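Local atomic coordinates of type 3A cellulose-binding domain protein (Clostridium thermocellum, PDB entry 4B9P), a protein that probably senses extracellular cellulose as the family 3 carbohydrate-binding module of the membrane-bound anti-sigma factor RsgI2, which probably restrains the sigma factor SigI2. Residues L39-I44 / Y155-L160; R45-K50 / D85-I90; N34-L39 / L99-Y104; F146-K151 / L160-E165. All coordinates share one frame; numbering follows the deposited sequence.

Overall arrangement
All four contacts belong to one family 3 carbohydrate-binding module, a beta sandwich. Interactions 1 and 2 both use strand 42-48, the middle strand of its sheet, which pairs with strand 152-156 on one flank and strand 84-92 on the other; their centres are about 16 Å apart. Interaction 2, nested along the chain within the loop closed by interaction 1, carries the sheet to the calcium ion. Interaction 3, centred about 25 Å from interaction 2, is a small two-stranded pairing just before strand 42-48. Interaction 4 shares Leu160 with interaction 1 and joins the edge strand 159-162 to the segment after strand 147-148 of the other sheet, linking the two layers near the C-terminus.

Interaction 1 of 4, residues L39-I44 / Y155-L160; sequences LSEVKI and YISGTL
The carbonyl oxygen of Glu41 is gripped twice: the backbone N of Ser157 donates to Glu41 O at 2.8 Å, and water 1 gives it a second hydrogen bond while accepting from Gly158 N. The side chains of the same two residues meet as well. Ser157 OG donates at 2.6 Å to Glu41 OE1, which accepts on its anti lone pair, the one turned from the other oxygen. The glutamate chain bends at chi2 (-64°), bringing the carboxylate back to the serine hydroxyl, which also lies alongside CB and CG. The turn Ile156-Thr159, a type I' beta turn closing a hairpin, is thus held at its tip by backbone, side chain and water. Further along, Lys43 and Tyr155 form an antiparallel hydrogen-bonded pair, with Lys43 N to Tyr155 O at 3.0 Å and Tyr155 N to Lys43 O at 2.8 Å. The edge of the Tyr155 ring faces that same Lys43 oxygen, CD1 standing 3.6 Å from Lys43 O. Val42 and Ile156 make the non-hydrogen-bonded pair between, where Val42 CA leans on Tyr155 O in a CA-H...O contact and Val42 CG2 loosely meets Ile156 CG1. The hydroxyl of Tyr155 hydrogen-bonds Glu165 and Thr153. The contact pairs strand 42-48 with strand 152-156 in a five-stranded antiparallel sheet; Val42 also packs on Phe92 of strand 84-92 and on Ile37 of strand 37-38, which Ile156 touches too.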
# COMPACT_ATOMS: atom_id res chain seq x y z
N LEU A 39 15.57 4.29 2.33
CA LEU A 39 14.12 4.18 2.28
C LEU A 39 13.49 5.23 1.38
O LEU A 39 12.49 4.96 0.74
CB LEU A 39 13.54 4.23 3.68
CG LEU A 39 13.70 2.94 4.47
CD1 LEU A 39 13.34 3.22 5.89
CD2 LEU A 39 12.79 1.83 3.89
N SER A 40 14.04 6.44 1.33
CA SER A 40 13.44 7.48 0.50
C SER A 40 13.39 7.08 -0.98
O SER A 40 12.61 7.64 -1.74
CB SER A 40 14.17 8.81 0.67
OG SER A 40 15.50 8.70 0.19
N GLU A 41 14.25 6.14 -1.39
CA GLU A 41 14.26 5.63 -2.77
C GLU A 41 13.22 4.54 -3.06
O GLU A 41 13.10 4.10 -4.20
CB GLU A 41 15.65 5.10 -3.11
CG GLU A 41 16.71 6.22 -3.16
CD GLU A 41 16.40 7.21 -4.30
OE1 GLU A 41 16.50 6.82 -5.48
OE2 GLU A 41 16.02 8.38 -4.01
N VAL A 42 12.48 4.13 -2.04
CA VAL A 42 11.57 2.98 -2.18
C VAL A 42 10.14 3.47 -2.33
O VAL A 42 9.70 4.36 -1.59
CB VAL A 42 11.62 2.12 -0.92
CG1 VAL A 42 10.64 0.96 -1.01
CG2 VAL A 42 13.03 1.59 -0.74
N LYS A 43 9.41 2.91 -3.29
CA LYS A 43 7.97 3.16 -3.45
C LYS A 43 7.28 1.81 -3.48
O LYS A 43 7.77 0.83 -4.06
CB LYS A 43 7.71 3.88 -4.77
CG LYS A 43 8.40 5.23 -4.91
CD LYS A 43 7.94 6.24 -3.89
CE LYS A 43 8.68 7.57 -4.09
NZ LYS A 43 8.34 8.54 -3.00
N ILE A 44 6.12 1.76 -2.84
CA ILE A 44 5.31 0.55 -2.76
C ILE A 44 3.94 0.87 -3.33
O ILE A 44 3.39 1.91 -2.95
CB ILE A 44 5.16 0.13 -1.30
CG1 ILE A 44 6.52 -0.15 -0.64
CG2 ILE A 44 4.27 -1.11 -1.18
CD1 ILE A 44 6.43 -0.21 0.87
N TYR A 155 9.43 -0.65 -5.81
CA TYR A 155 10.46 -0.09 -6.68
C TYR A 155 11.55 0.53 -5.81
O TYR A 155 11.25 1.15 -4.78
CB TYR A 155 9.89 1.02 -7.56
CG TYR A 155 8.67 0.55 -8.27
CD1 TYR A 155 7.44 0.54 -7.61
CD2 TYR A 155 8.72 0.09 -9.57
CE1 TYR A 155 6.30 0.10 -8.21
CE2 TYR A 155 7.52 -0.38 -10.20
CZ TYR A 155 6.31 -0.36 -9.49
OH TYR A 155 5.11 -0.79 -10.02
N ILE A 156 12.81 0.38 -6.21
CA ILE A 156 13.90 1.06 -5.57
C ILE A 156 14.54 1.92 -6.65
O ILE A 156 15.02 1.40 -7.67
CB ILE A 156 14.92 0.08 -5.02
CG1 ILE A 156 14.24 -0.96 -4.12
CG2 ILE A 156 15.98 0.81 -4.25
CD1 ILE A 156 15.19 -2.00 -3.47
N SER A 157 14.57 3.23 -6.43
CA SER A 157 15.12 4.17 -7.40
C SER A 157 14.52 3.96 -8.79
O SER A 157 15.23 4.04 -9.81
CB SER A 157 16.65 4.07 -7.45
OG SER A 157 17.17 4.42 -6.19
N GLY A 158 13.22 3.65 -8.83
CA GLY A 158 12.50 3.52 -10.08
C GLY A 158 12.53 2.15 -10.71
O GLY A 158 11.80 1.91 -11.67
N THR A 159 13.33 1.24 -10.18
CA THR A 159 13.43 -0.11 -10.73
C THR A 159 12.56 -1.08 -9.94
O THR A 159 12.61 -1.10 -8.72
CB THR A 159 14.89 -0.60 -10.71
OG1 THR A 159 15.66 0.27 -11.53
CG2 THR A 159 14.99 -1.98 -11.27
N LEU A 160 11.77 -1.90 -10.64
CA LEU A 160 10.94 -2.91 -9.99
C LEU A 160 11.80 -3.98 -9.29
O LEU A 160 12.58 -4.67 -9.95
CB LEU A 160 9.97 -3.57 -10.99
CG LEU A 160 8.98 -4.57 -10.43
CD1 LEU A 160 7.94 -3.90 -9.57
CD2 LEU A 160 8.30 -5.33 -11.62
O HOH W 1 11.43 3.97 -6.56

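Interaction 2 of 4, residues R45-K50 / D85-I90. With CA (calcium ion), chain B.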
# COMPACT_ATOMS: atom_id res chain seq x y z
N ARG A 45 3.40 0.02 -4.21
CA ARG A 45 2.10 0.33 -4.83
C ARG A 45 1.08 -0.76 -4.56
O ARG A 45 1.32 -1.94 -4.81
CB ARG A 45 2.22 0.50 -6.35
CG ARG A 45 3.05 1.69 -6.70
CD ARG A 45 3.11 1.87 -8.19
NE ARG A 45 3.88 3.07 -8.48
CZ ARG A 45 4.26 3.39 -9.70
NH1 ARG A 45 3.94 2.59 -10.72
NH2 ARG A 45 4.98 4.49 -9.89
N TYR A 46 -0.08 -0.32 -4.07
CA TYR A 46 -1.26 -1.17 -3.86
C TYR A 46 -2.27 -0.74 -4.93
O TYR A 46 -2.77 0.39 -4.89
CB TYR A 46 -1.84 -0.92 -2.45
CG TYR A 46 -3.05 -1.79 -2.15
CD1 TYR A 46 -4.36 -1.38 -2.52
CD2 TYR A 46 -2.92 -3.00 -1.47
CE1 TYR A 46 -5.45 -2.20 -2.27
CE2 TYR A 46 -4.03 -3.82 -1.19
CZ TYR A 46 -5.29 -3.40 -1.58
OH TYR A 46 -6.31 -4.23 -1.30
N TYR A 47 -2.57 -1.64 -5.87
CA TYR A 47 -3.41 -1.33 -7.02
C TYR A 47 -4.86 -1.71 -6.78
O TYR A 47 -5.15 -2.77 -6.20
CB TYR A 47 -2.94 -2.13 -8.23
CG TYR A 47 -1.61 -1.75 -8.76
CD1 TYR A 47 -1.46 -0.65 -9.61
CD2 TYR A 47 -0.46 -2.45 -8.37
CE1 TYR A 47 -0.22 -0.31 -10.14
CE2 TYR A 47 0.77 -2.11 -8.87
CZ TYR A 47 0.90 -1.04 -9.73
OH TYR A 47 2.18 -0.75 -10.20
N TYR A 48 -5.79 -0.87 -7.24
CA TYR A 48 -7.20 -1.13 -6.95
C TYR A 48 -8.03 -0.36 -7.99
O TYR A 48 -7.50 0.42 -8.80
CB TYR A 48 -7.54 -0.69 -5.52
CG TYR A 48 -7.49 0.81 -5.24
CD1 TYR A 48 -6.27 1.47 -5.03
CD2 TYR A 48 -8.66 1.55 -5.16
CE1 TYR A 48 -6.22 2.81 -4.79
CE2 TYR A 48 -8.61 2.92 -4.88
CZ TYR A 48 -7.38 3.52 -4.69
OH TYR A 48 -7.33 4.87 -4.43
N THR A 49 -9.34 -0.60 -7.95
CA THR A 49 -10.29 0.23 -8.71
C THR A 49 -11.07 1.10 -7.74
O THR A 49 -11.69 0.61 -6.80
CB THR A 49 -11.24 -0.65 -9.52
OG1 THR A 49 -11.73 -1.70 -8.67
CG2 THR A 49 -10.51 -1.23 -10.76
N LYS A 50 -11.01 2.42 -7.96
CA LYS A 50 -11.65 3.39 -7.04
C LYS A 50 -13.17 3.34 -7.08
O LYS A 50 -13.82 3.89 -6.20
CB LYS A 50 -11.16 4.81 -7.32
CG LYS A 50 -11.65 5.33 -8.70
CD LYS A 50 -11.14 6.71 -9.00
CE LYS A 50 -11.72 7.29 -10.29
NZ LYS A 50 -11.35 6.50 -11.47
N ASP A 85 -7.32 0.82 -11.68
CA ASP A 85 -7.32 2.14 -12.25
C ASP A 85 -6.71 3.17 -11.33
O ASP A 85 -6.65 4.34 -11.70
CB ASP A 85 -8.71 2.61 -12.76
CG ASP A 85 -9.69 3.06 -11.64
OD1 ASP A 85 -9.38 2.89 -10.41
OD2 ASP A 85 -10.78 3.61 -12.00
N SER A 86 -6.23 2.74 -10.15
CA SER A 86 -5.67 3.66 -9.16
C SER A 86 -4.62 2.88 -8.42
O SER A 86 -4.65 1.63 -8.42
CB SER A 86 -6.74 4.07 -8.17
OG SER A 86 -7.80 4.75 -8.82
N TYR A 87 -3.72 3.57 -7.72
CA TYR A 87 -2.90 2.87 -6.75
C TYR A 87 -2.62 3.81 -5.61
O TYR A 87 -2.60 5.04 -5.76
CB TYR A 87 -1.58 2.29 -7.32
CG TYR A 87 -0.71 3.25 -8.08
CD1 TYR A 87 0.24 4.05 -7.42
CD2 TYR A 87 -0.81 3.36 -9.45
CE1 TYR A 87 1.07 4.91 -8.16
CE2 TYR A 87 0.01 4.19 -10.18
CZ TYR A 87 0.95 4.97 -9.53
OH TYR A 87 1.74 5.81 -10.28
N VAL A 88 -2.43 3.23 -4.43
CA VAL A 88 -1.86 3.92 -3.31
C VAL A 88 -0.36 3.76 -3.43
O VAL A 88 0.13 2.64 -3.51
CB VAL A 88 -2.33 3.26 -1.98
CG1 VAL A 88 -1.77 4.03 -0.80
CG2 VAL A 88 -3.86 3.16 -1.94
N GLU A 89 0.37 4.86 -3.48
CA GLU A 89 1.82 4.77 -3.51
C GLU A 89 2.34 5.19 -2.14
O GLU A 89 2.16 6.34 -1.71
CB GLU A 89 2.41 5.69 -4.57
CG GLU A 89 3.90 5.52 -4.66
CD GLU A 89 4.50 6.20 -5.86
OE1 GLU A 89 4.44 5.63 -6.96
OE2 GLU A 89 5.07 7.28 -5.69
N ILE A 90 3.00 4.26 -1.46
CA ILE A 90 3.55 4.49 -0.14
C ILE A 90 5.04 4.70 -0.33
O ILE A 90 5.70 3.98 -1.07
CB ILE A 90 3.29 3.27 0.75
CG1 ILE A 90 1.81 3.17 1.04
CG2 ILE A 90 4.09 3.36 2.07
CD1 ILE A 90 1.41 1.91 1.83
CA CA B . -12.78 -1.56 -6.49
O HOH W 2 -8.54 6.40 -11.60
O HOH W 3 -12.08 -0.77 -4.25
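The guanidinium of Arg45 lies flat on the ring of Tyr87, planes 21° apart and centres 4.3 Å apart, with Tyr87 OH over the middle of one guanidinium face and Glu89 OE1 at its edge. Arg45 CD also sits over the tyrosine ring, 3.8 Å from the centroid of Tyr87 in a CH-pi contact. Arg45 grips the carboxylate side-on: NE at 3.0 Å and NH2 at 3.2 Å both donate to Glu89 OE1, the groups nearly coplanar at 4°. The extended arginine chain and the likewise extended glutamate run side by side to this salt bridge, so one aromatic face and one carboxylate fix the guanidinium's tilt. On the other side of the sheet Ser86 CB covers a face of the Tyr48 ring, 3.8 Å from its centroid, and Val88 CG2 packs against Tyr48 CE1. Tyr48 CG sits between its backbone N and carbonyl carbon (chi1 68°), which turns the ring across to these residues. A classic beta bulge ends the ladder: Asp85 N and Ser86 N both donate to Tyr48 O. Asp85 then holds Lys50 twice, with Lys50 N to Asp85 OD1 at 3.0 Å and a salt bridge from Lys50 NZ to Asp85 OD2 at 3.0 Å. Between Tyr48 and Lys50, Thr49 binds the calcium ion through O and OG1, beside Asp51, Asp132, Ser135 and Asp136. Strand 42-48 is here the middle strand of its sheet, between strands 84-92 and 152-156, while strand 70-81 flanks 84-92 beyond and Tyr58 of strand 56-63 packs on Val88.

Interaction 3 of 4, residues N34-L39 / L99-Y104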
# COMPACT_ATOMS: atom_id res chain seq x y z
N ASN A 34 21.88 -8.35 1.07
CA ASN A 34 22.96 -7.95 1.96
C ASN A 34 23.45 -6.53 1.68
O ASN A 34 24.52 -6.14 2.12
CB ASN A 34 24.09 -8.97 2.04
CG ASN A 34 23.76 -10.15 2.95
OD1 ASN A 34 23.46 -9.99 4.16
ND2 ASN A 34 23.82 -11.34 2.38
N THR A 35 22.62 -5.73 1.01
CA THR A 35 22.94 -4.32 0.80
C THR A 35 21.94 -3.46 1.57
O THR A 35 20.77 -3.78 1.62
CB THR A 35 22.83 -3.93 -0.69
OG1 THR A 35 21.47 -3.99 -1.10
CG2 THR A 35 23.67 -4.87 -1.54
N PRO A 36 22.38 -2.35 2.15
CA PRO A 36 21.45 -1.39 2.78
C PRO A 36 20.62 -0.73 1.69
O PRO A 36 21.10 -0.54 0.57
CB PRO A 36 22.39 -0.35 3.44
CG PRO A 36 23.70 -1.11 3.58
CD PRO A 36 23.78 -1.97 2.34
N ILE A 37 19.39 -0.38 2.02
CA ILE A 37 18.49 0.27 1.08
C ILE A 37 18.07 1.62 1.67
O ILE A 37 17.61 1.70 2.80
CB ILE A 37 17.24 -0.61 0.84
CG1 ILE A 37 17.66 -1.92 0.16
CG2 ILE A 37 16.18 0.16 -0.01
CD1 ILE A 37 16.60 -3.01 0.18
N THR A 38 18.27 2.68 0.91
CA THR A 38 17.83 4.00 1.37
C THR A 38 16.30 4.10 1.22
O THR A 38 15.78 4.01 0.10
CB THR A 38 18.54 5.09 0.54
OG1 THR A 38 19.95 4.97 0.74
CG2 THR A 38 18.05 6.50 0.93
N LEU A 39 15.57 4.29 2.33
CA LEU A 39 14.12 4.18 2.28
C LEU A 39 13.49 5.23 1.38
O LEU A 39 12.49 4.96 0.74
CB LEU A 39 13.54 4.23 3.68
CG LEU A 39 13.70 2.94 4.47
CD1 LEU A 39 13.34 3.22 5.89
CD2 LEU A 39 12.79 1.83 3.89
N LEU A 99 17.33 1.07 5.46
CA LEU A 99 16.84 -0.23 5.86
C LEU A 99 17.99 -1.20 5.65
O LEU A 99 18.33 -1.55 4.51
CB LEU A 99 15.63 -0.60 5.01
CG LEU A 99 14.90 -1.83 5.54
CD1 LEU A 99 14.25 -1.55 6.93
CD2 LEU A 99 13.87 -2.28 4.53
N ASN A 100 18.61 -1.63 6.74
CA ASN A 100 19.71 -2.57 6.62
C ASN A 100 19.25 -3.98 6.41
O ASN A 100 18.12 -4.32 6.73
CB ASN A 100 20.61 -2.48 7.85
CG ASN A 100 21.46 -1.23 7.83
OD1 ASN A 100 22.09 -0.91 6.81
ND2 ASN A 100 21.44 -0.48 8.91
N PRO A 101 20.15 -4.85 5.90
CA PRO A 101 19.79 -6.26 5.75
C PRO A 101 19.28 -6.87 7.07
O PRO A 101 19.89 -6.69 8.12
CB PRO A 101 21.12 -6.90 5.28
CG PRO A 101 21.76 -5.79 4.51
CD PRO A 101 21.46 -4.55 5.29
N GLY A 102 18.15 -7.57 6.99
CA GLY A 102 17.56 -8.19 8.15
C GLY A 102 16.52 -7.30 8.84
O GLY A 102 15.81 -7.75 9.74
N GLU A 103 16.42 -6.03 8.45
CA GLU A 103 15.46 -5.14 9.07
C GLU A 103 14.21 -5.06 8.24
O GLU A 103 14.20 -5.43 7.07
CB GLU A 103 16.06 -3.74 9.26
CG GLU A 103 17.25 -3.75 10.19
CD GLU A 103 17.74 -2.36 10.54
OE1 GLU A 103 17.62 -1.44 9.67
OE2 GLU A 103 18.24 -2.21 11.69
N TYR A 104 13.15 -4.55 8.85
CA TYR A 104 11.89 -4.40 8.15
C TYR A 104 11.16 -3.14 8.53
O TYR A 104 11.40 -2.58 9.62
CB TYR A 104 10.98 -5.64 8.37
CG TYR A 104 10.39 -5.66 9.75
CD1 TYR A 104 9.18 -5.05 10.02
CD2 TYR A 104 11.05 -6.30 10.78
CE1 TYR A 104 8.64 -5.06 11.29
CE2 TYR A 104 10.52 -6.33 12.05
CZ TYR A 104 9.31 -5.71 12.30
OH TYR A 104 8.79 -5.76 13.56
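Segments 34-39 and 99-104 run antiparallel and join through one hydrogen-bonded pair, Ile37 with Leu99, in the small two-stranded sheet of strands 37-38 and 98-99. Ile37 N donates to Leu99 O at 2.9 Å, and Leu99 N returns a straight bond (170°) to Ile37 O at 2.7 Å. The chain then turns back in a type II beta turn, Asn100 to Glu103, closed by Glu103 N to Asn100 O; the side chain of Glu103 adds a bond, Asn100 N meeting OE1 from above the carboxylate plane. The side chains mostly meet as apolar surfaces. Leu39 CG lies beside its backbone N (chi1 -77°), which brings Leu39 CD2 obliquely to Leu99 CB at 3.9 Å, while CB of Ile37 lies beside that of Leu99. Pro101 fits against the backbone, Pro101 CG standing 3.4 Å from Asn34 C. Asn100 OD1 lies 3.4 Å from Pro36 CB. Asn31 of strand 25-31 ties both segments together, its ND2 donating to Thr35 O and to Leu99 O. Chemically, then, two backbone bonds fix the alignment, the aliphatic Ile37, Leu39 and Leu99 form the buried part, and the more exposed prolines extend the contact by van der Waals packing.

Interaction 4 of 4, residues F146-K151 / L160-E165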
# COMPACT_ATOMS: atom_id res chain seq x y z
N PHE A 146 -0.03 -11.42 7.89
CA PHE A 146 0.93 -11.22 6.80
C PHE A 146 1.24 -12.50 6.02
O PHE A 146 1.54 -13.54 6.64
CB PHE A 146 2.24 -10.67 7.38
CG PHE A 146 2.13 -9.27 7.84
CD1 PHE A 146 1.99 -8.23 6.90
CD2 PHE A 146 2.19 -8.96 9.19
CE1 PHE A 146 1.86 -6.94 7.31
CE2 PHE A 146 2.07 -7.66 9.60
CZ PHE A 146 1.92 -6.64 8.63
N VAL A 147 1.23 -12.41 4.70
CA VAL A 147 1.75 -13.46 3.83
C VAL A 147 2.60 -12.81 2.77
O VAL A 147 2.40 -11.66 2.41
CB VAL A 147 0.61 -14.31 3.16
CG1 VAL A 147 -0.28 -14.96 4.19
CG2 VAL A 147 -0.27 -13.48 2.18
N VAL A 148 3.58 -13.53 2.26
CA VAL A 148 4.30 -13.02 1.09
C VAL A 148 3.31 -12.77 -0.05
O VAL A 148 2.45 -13.60 -0.32
CB VAL A 148 5.41 -14.04 0.68
CG1 VAL A 148 6.15 -13.59 -0.56
CG2 VAL A 148 6.42 -14.20 1.85
N TRP A 149 3.38 -11.60 -0.68
CA TRP A 149 2.29 -11.22 -1.59
C TRP A 149 2.85 -10.56 -2.84
O TRP A 149 3.47 -9.48 -2.77
CB TRP A 149 1.30 -10.31 -0.87
CG TRP A 149 0.06 -10.05 -1.61
CD1 TRP A 149 -0.42 -8.82 -2.04
CD2 TRP A 149 -0.92 -11.02 -1.96
NE1 TRP A 149 -1.64 -8.99 -2.65
CE2 TRP A 149 -1.98 -10.33 -2.60
CE3 TRP A 149 -1.02 -12.41 -1.79
CZ2 TRP A 149 -3.14 -10.99 -3.06
CZ3 TRP A 149 -2.16 -13.07 -2.27
CH2 TRP A 149 -3.19 -12.36 -2.91
N ASP A 150 2.58 -11.19 -3.98
CA ASP A 150 3.17 -10.78 -5.25
C ASP A 150 2.40 -9.68 -5.98
O ASP A 150 2.89 -9.16 -6.98
CB ASP A 150 3.22 -12.00 -6.21
CG ASP A 150 4.08 -13.12 -5.68
OD1 ASP A 150 5.27 -12.85 -5.45
OD2 ASP A 150 3.58 -14.24 -5.44
N LYS A 151 1.21 -9.28 -5.50
CA LYS A 151 0.37 -8.35 -6.26
C LYS A 151 0.44 -6.93 -5.73
O LYS A 151 -0.35 -6.08 -6.12
CB LYS A 151 -1.07 -8.84 -6.32
CG LYS A 151 -1.24 -10.06 -7.21
CD LYS A 151 -2.73 -10.54 -7.23
CE LYS A 151 -3.49 -10.04 -8.37
NZ LYS A 151 -4.96 -10.35 -8.11
N LEU A 160 11.77 -1.90 -10.64
CA LEU A 160 10.94 -2.91 -9.99
C LEU A 160 11.80 -3.98 -9.29
O LEU A 160 12.58 -4.67 -9.95
CB LEU A 160 9.97 -3.57 -10.99
CG LEU A 160 8.98 -4.57 -10.43
CD1 LEU A 160 7.94 -3.90 -9.57
CD2 LEU A 160 8.30 -5.33 -11.62
N TYR A 161 11.66 -4.10 -7.97
CA TYR A 161 12.38 -5.13 -7.21
C TYR A 161 11.47 -6.19 -6.60
O TYR A 161 11.97 -7.16 -6.06
CB TYR A 161 13.22 -4.50 -6.09
CG TYR A 161 14.62 -4.20 -6.50
CD1 TYR A 161 14.93 -3.04 -7.21
CD2 TYR A 161 15.65 -5.09 -6.21
CE1 TYR A 161 16.23 -2.76 -7.61
CE2 TYR A 161 16.95 -4.83 -6.61
CZ TYR A 161 17.25 -3.67 -7.29
OH TYR A 161 18.54 -3.45 -7.68
N TRP A 162 10.16 -6.00 -6.66
CA TRP A 162 9.25 -6.99 -6.10
C TRP A 162 7.91 -6.88 -6.78
O TRP A 162 7.41 -5.78 -6.99
CB TRP A 162 9.02 -6.74 -4.59
CG TRP A 162 8.04 -7.71 -4.04
CD1 TRP A 162 6.70 -7.55 -4.00
CD2 TRP A 162 8.32 -9.01 -3.54
NE1 TRP A 162 6.09 -8.69 -3.51
CE2 TRP A 162 7.07 -9.60 -3.21
CE3 TRP A 162 9.50 -9.74 -3.31
CZ2 TRP A 162 6.97 -10.86 -2.67
CZ3 TRP A 162 9.40 -11.01 -2.78
CH2 TRP A 162 8.16 -11.56 -2.46
N GLY A 163 7.31 -8.02 -7.12
CA GLY A 163 5.91 -8.03 -7.46
C GLY A 163 5.65 -8.07 -8.94
O GLY A 163 6.55 -7.98 -9.79
N ILE A 164 4.37 -8.22 -9.26
CA ILE A 164 3.89 -8.34 -10.62
C ILE A 164 2.92 -7.21 -10.88
O ILE A 164 1.90 -7.09 -10.21
CB ILE A 164 3.20 -9.68 -10.81
CG1 ILE A 164 4.14 -10.82 -10.43
CG2 ILE A 164 2.68 -9.83 -12.26
CD1 ILE A 164 3.52 -12.16 -10.50
N GLU A 165 3.22 -6.38 -11.87
CA GLU A 165 2.33 -5.29 -12.26
C GLU A 165 1.02 -5.82 -12.82
O GLU A 165 0.99 -6.89 -13.43
CB GLU A 165 3.00 -4.50 -13.38
CG GLU A 165 4.34 -3.98 -13.03
CD GLU A 165 4.25 -2.70 -12.30
OE1 GLU A 165 3.16 -2.47 -11.70
OE2 GLU A 165 5.24 -1.93 -12.33
O HOH W 4 7.00 -11.24 -6.87
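The touching parts, 148-151 and 162-164, run about 45° apart and form no regular ladder, yet Ile164 N donates to Asp150 O at 2.9 Å, almost in line with the carbonyl bond. The indole of Trp162 makes most of the side-chain contact. Its NE1 donates to Trp149 O at 2.8 Å, with the oxygen in the ring plane and the N-H arriving from above the carbonyl plane. CG of Trp162 stands opposite its backbone N (chi1 177°), carrying the ring over to the other segment edge first. At that edge Val148 CG1 presses on Trp162 CH2 at 3.4 Å, the valine branch crossing the indole at about a right angle. The Asp150 carboxylate approaches obliquely, its plane 18° from the ring, and OD1 receives a hydrogen bond from water 4 at 2.8 Å. That water sits over one face of the Trp162 ring and weakly accepts from Gly163 N. The Asp150 O that accepts from Ile164 N also lies 3.3 Å from Gly163 CA, where the two backbones come close together. Trp149 faces away, its NE1 donating to Ser138 O. The contact lies at the surface between the two sheets: strand 147-148 is the edge of one, paired with strand 7-13, and strand 159-162 that of the other, paired with strand 152-156. Trp162 touches Ile7 and Leu9 of strand 7-13 and so reaches from one sheet to the other.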